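Local coordinates for protein histidine--tRNA ligase (Staphylococcus aureus, PDB 1QE0) that charges tRNA(His) with L-histidine at the expense of ATP, working as a homodimeric class II aminoacyl-tRNA synthetase, at residues 84-87 with 88-92. Numbering follows the deposited sequence.
Sequences AVVR and SYIEH
Arg87 and Glu91 both set CG anti to the backbone N (chi1 -171° in Arg87), which carries their side chains the same way, side by side, on one flank of helix 82-91. Glu91 then runs extended, whereas Arg87 bends at chi2 and chi3, laying its guanidinium so that one face lies over Ser88 N. The long i to i+4 salt bridge that results joins Arg87 NH2 to Glu91 OE2 at 3.4 Å, with guanidinium and carboxylate planes 44° apart. Four successive i to i+4 bonds, from Ser88 N to Ala84 O through Glu91 N to Arg87 O, keep the backbone alpha-helical. On another flank Val86 CG1 meets Ile90 CD1 at 3.5 Å, and Leu293 of helix 292-295 packs on both. At the helix end, Ser88 O accepts from His92 N and, at 2.7 Å, from His92 ND1, which arrive from opposite faces of the carbonyl plane. The stronger polar partners lie on the second subunit: its Asp10 forms a salt bridge with Arg87 NH2 and a hydrogen bond with Ser88 OG, and its Ile4 N bonds Glu91 OE1. Glu44 of the same chain pairs with Arg87 NH1. Shared among three carboxylates, the arginine charge is probably well compensated at this dimer interface.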
ATOM      1  N   ALA A  84       3.358   3.989 -16.753  1.00 14.60           N
ATOM      2  CA  ALA A  84       3.060   5.149 -15.904  1.00 12.34           C
ATOM      3  C   ALA A  84       4.285   5.548 -15.088  1.00 10.97           C
ATOM      4  O   ALA A  84       4.534   6.728 -14.895  1.00 10.51           O
ATOM      5  CB  ALA A  84       1.912   4.878 -15.020  1.00 15.83           C
ATOM      6  N   VAL A  85       5.073   4.586 -14.617  1.00 10.92           N
ATOM      7  CA  VAL A  85       6.277   4.984 -13.903  1.00 11.69           C
ATOM      8  C   VAL A  85       7.152   5.714 -14.933  1.00 12.73           C
ATOM      9  O   VAL A  85       7.716   6.753 -14.635  1.00 13.32           O
ATOM     10  CB  VAL A  85       7.037   3.787 -13.273  1.00 11.66           C
ATOM     11  CG1 VAL A  85       8.418   4.224 -12.778  1.00 12.24           C
ATOM     12  CG2 VAL A  85       6.274   3.262 -12.088  1.00 14.08           C
ATOM     13  N   VAL A  86       7.199   5.223 -16.168  1.00 12.94           N
ATOM     14  CA  VAL A  86       7.996   5.872 -17.211  1.00 12.10           C
ATOM     15  C   VAL A  86       7.412   7.238 -17.589  1.00 15.05           C
ATOM     16  O   VAL A  86       8.138   8.223 -17.753  1.00 19.43           O
ATOM     17  CB  VAL A  86       8.149   4.956 -18.453  1.00  8.05           C
ATOM     18  CG1 VAL A  86       8.631   5.726 -19.667  1.00  2.00           C
ATOM     19  CG2 VAL A  86       9.101   3.824 -18.113  1.00  8.43           C
ATOM     20  N   ARG A  87       6.093   7.319 -17.685  1.00 16.77           N
ATOM     21  CA  ARG A  87       5.446   8.580 -18.031  1.00 14.43           C
ATOM     22  C   ARG A  87       5.726   9.627 -16.939  1.00 15.20           C
ATOM     23  O   ARG A  87       5.881  10.814 -17.230  1.00 17.32           O
ATOM     24  CB  ARG A  87       3.944   8.372 -18.240  1.00 11.28           C
ATOM     25  CG  ARG A  87       3.255   9.573 -18.814  1.00 10.28           C
ATOM     26  CD  ARG A  87       2.237  10.127 -17.852  1.00 13.19           C
ATOM     27  NE  ARG A  87       2.837  10.718 -16.660  1.00 18.46           N
ATOM     28  CZ  ARG A  87       2.375  10.516 -15.427  1.00 24.55           C
ATOM     29  NH1 ARG A  87       1.314   9.740 -15.234  1.00 21.73           N
ATOM     30  NH2 ARG A  87       2.949  11.098 -14.384  1.00 20.29           N
ATOM     31  N   SER A  88       5.819   9.189 -15.687  1.00 14.43           N
ATOM     32  CA  SER A  88       6.113  10.109 -14.599  1.00 12.74           C
ATOM     33  C   SER A  88       7.588  10.500 -14.598  1.00 11.95           C
ATOM     34  O   SER A  88       7.935  11.642 -14.292  1.00 12.72           O
ATOM     35  CB  SER A  88       5.754   9.490 -13.260  1.00  9.67           C
ATOM     36  OG  SER A  88       5.990  10.443 -12.236  1.00 16.94           O
ATOM     37  N   TYR A  89       8.446   9.514 -14.845  1.00 11.75           N
ATOM     38  CA  TYR A  89       9.890   9.687 -14.895  1.00  8.43           C
ATOM     39  C   TYR A  89      10.202  10.727 -15.964  1.00  5.87           C
ATOM     40  O   TYR A  89      10.991  11.650 -15.747  1.00  8.21           O
ATOM     41  CB  TYR A  89      10.550   8.332 -15.216  1.00  6.61           C
ATOM     42  CG  TYR A  89      12.021   8.363 -15.527  1.00  5.33           C
ATOM     43  CD1 TYR A  89      12.956   7.915 -14.606  1.00  5.58           C
ATOM     44  CD2 TYR A  89      12.485   8.819 -16.759  1.00 15.59           C
ATOM     45  CE1 TYR A  89      14.300   7.918 -14.893  1.00  3.74           C
ATOM     46  CE2 TYR A  89      13.854   8.826 -17.062  1.00 14.10           C
ATOM     47  CZ  TYR A  89      14.744   8.377 -16.119  1.00 10.67           C
ATOM     48  OH  TYR A  89      16.089   8.415 -16.382  1.00 22.16           O
ATOM     49  N   ILE A  90       9.565  10.600 -17.115  1.00  4.53           N
ATOM     50  CA  ILE A  90       9.794  11.558 -18.192  1.00  8.83           C
ATOM     51  C   ILE A  90       9.248  12.952 -17.828  1.00 12.74           C
ATOM     52  O   ILE A  90       9.997  13.941 -17.757  1.00 17.29           O
ATOM     53  CB  ILE A  90       9.183  11.066 -19.525  1.00  4.30           C
ATOM     54  CG1 ILE A  90       9.957   9.836 -20.043  1.00  6.73           C
ATOM     55  CG2 ILE A  90       9.215  12.185 -20.546  1.00  2.00           C
ATOM     56  CD1 ILE A  90       9.195   8.937 -21.010  1.00  2.00           C
ATOM     57  N   GLU A  91       7.957  13.010 -17.523  1.00 15.10           N
ATOM     58  CA  GLU A  91       7.296  14.254 -17.167  1.00 13.15           C
ATOM     59  C   GLU A  91       8.003  15.038 -16.060  1.00 15.14           C
ATOM     60  O   GLU A  91       8.029  16.257 -16.099  1.00 17.70           O
ATOM     61  CB  GLU A  91       5.860  13.964 -16.771  1.00  9.26           C
ATOM     62  CG  GLU A  91       4.967  15.191 -16.772  1.00 20.62           C
ATOM     63  CD  GLU A  91       3.511  14.867 -16.476  1.00 21.45           C
ATOM     64  OE1 GLU A  91       2.628  15.177 -17.300  1.00 16.28           O
ATOM     65  OE2 GLU A  91       3.246  14.297 -15.407  1.00 27.74           O
ATOM     66  N   HIS A  92       8.579  14.348 -15.079  1.00 15.64           N
ATOM     67  CA  HIS A  92       9.262  15.030 -13.988  1.00 15.35           C
ATOM     68  C   HIS A  92      10.743  15.186 -14.241  1.00 17.39           C
ATOM     69  O   HIS A  92      11.515  15.497 -13.331  1.00 14.49           O
ATOM     70  CB  HIS A  92       9.034  14.325 -12.657  1.00 16.21           C
ATOM     71  CG  HIS A  92       7.607  14.326 -12.220  1.00 21.38           C
ATOM     72  ND1 HIS A  92       6.770  13.243 -12.413  1.00 26.02           N
ATOM     73  CD2 HIS A  92       6.852  15.286 -11.637  1.00 17.26           C
ATOM     74  CE1 HIS A  92       5.562  13.544 -11.974  1.00 24.75           C
ATOM     75  NE2 HIS A  92       5.585  14.777 -11.498  1.00 17.39           N
TER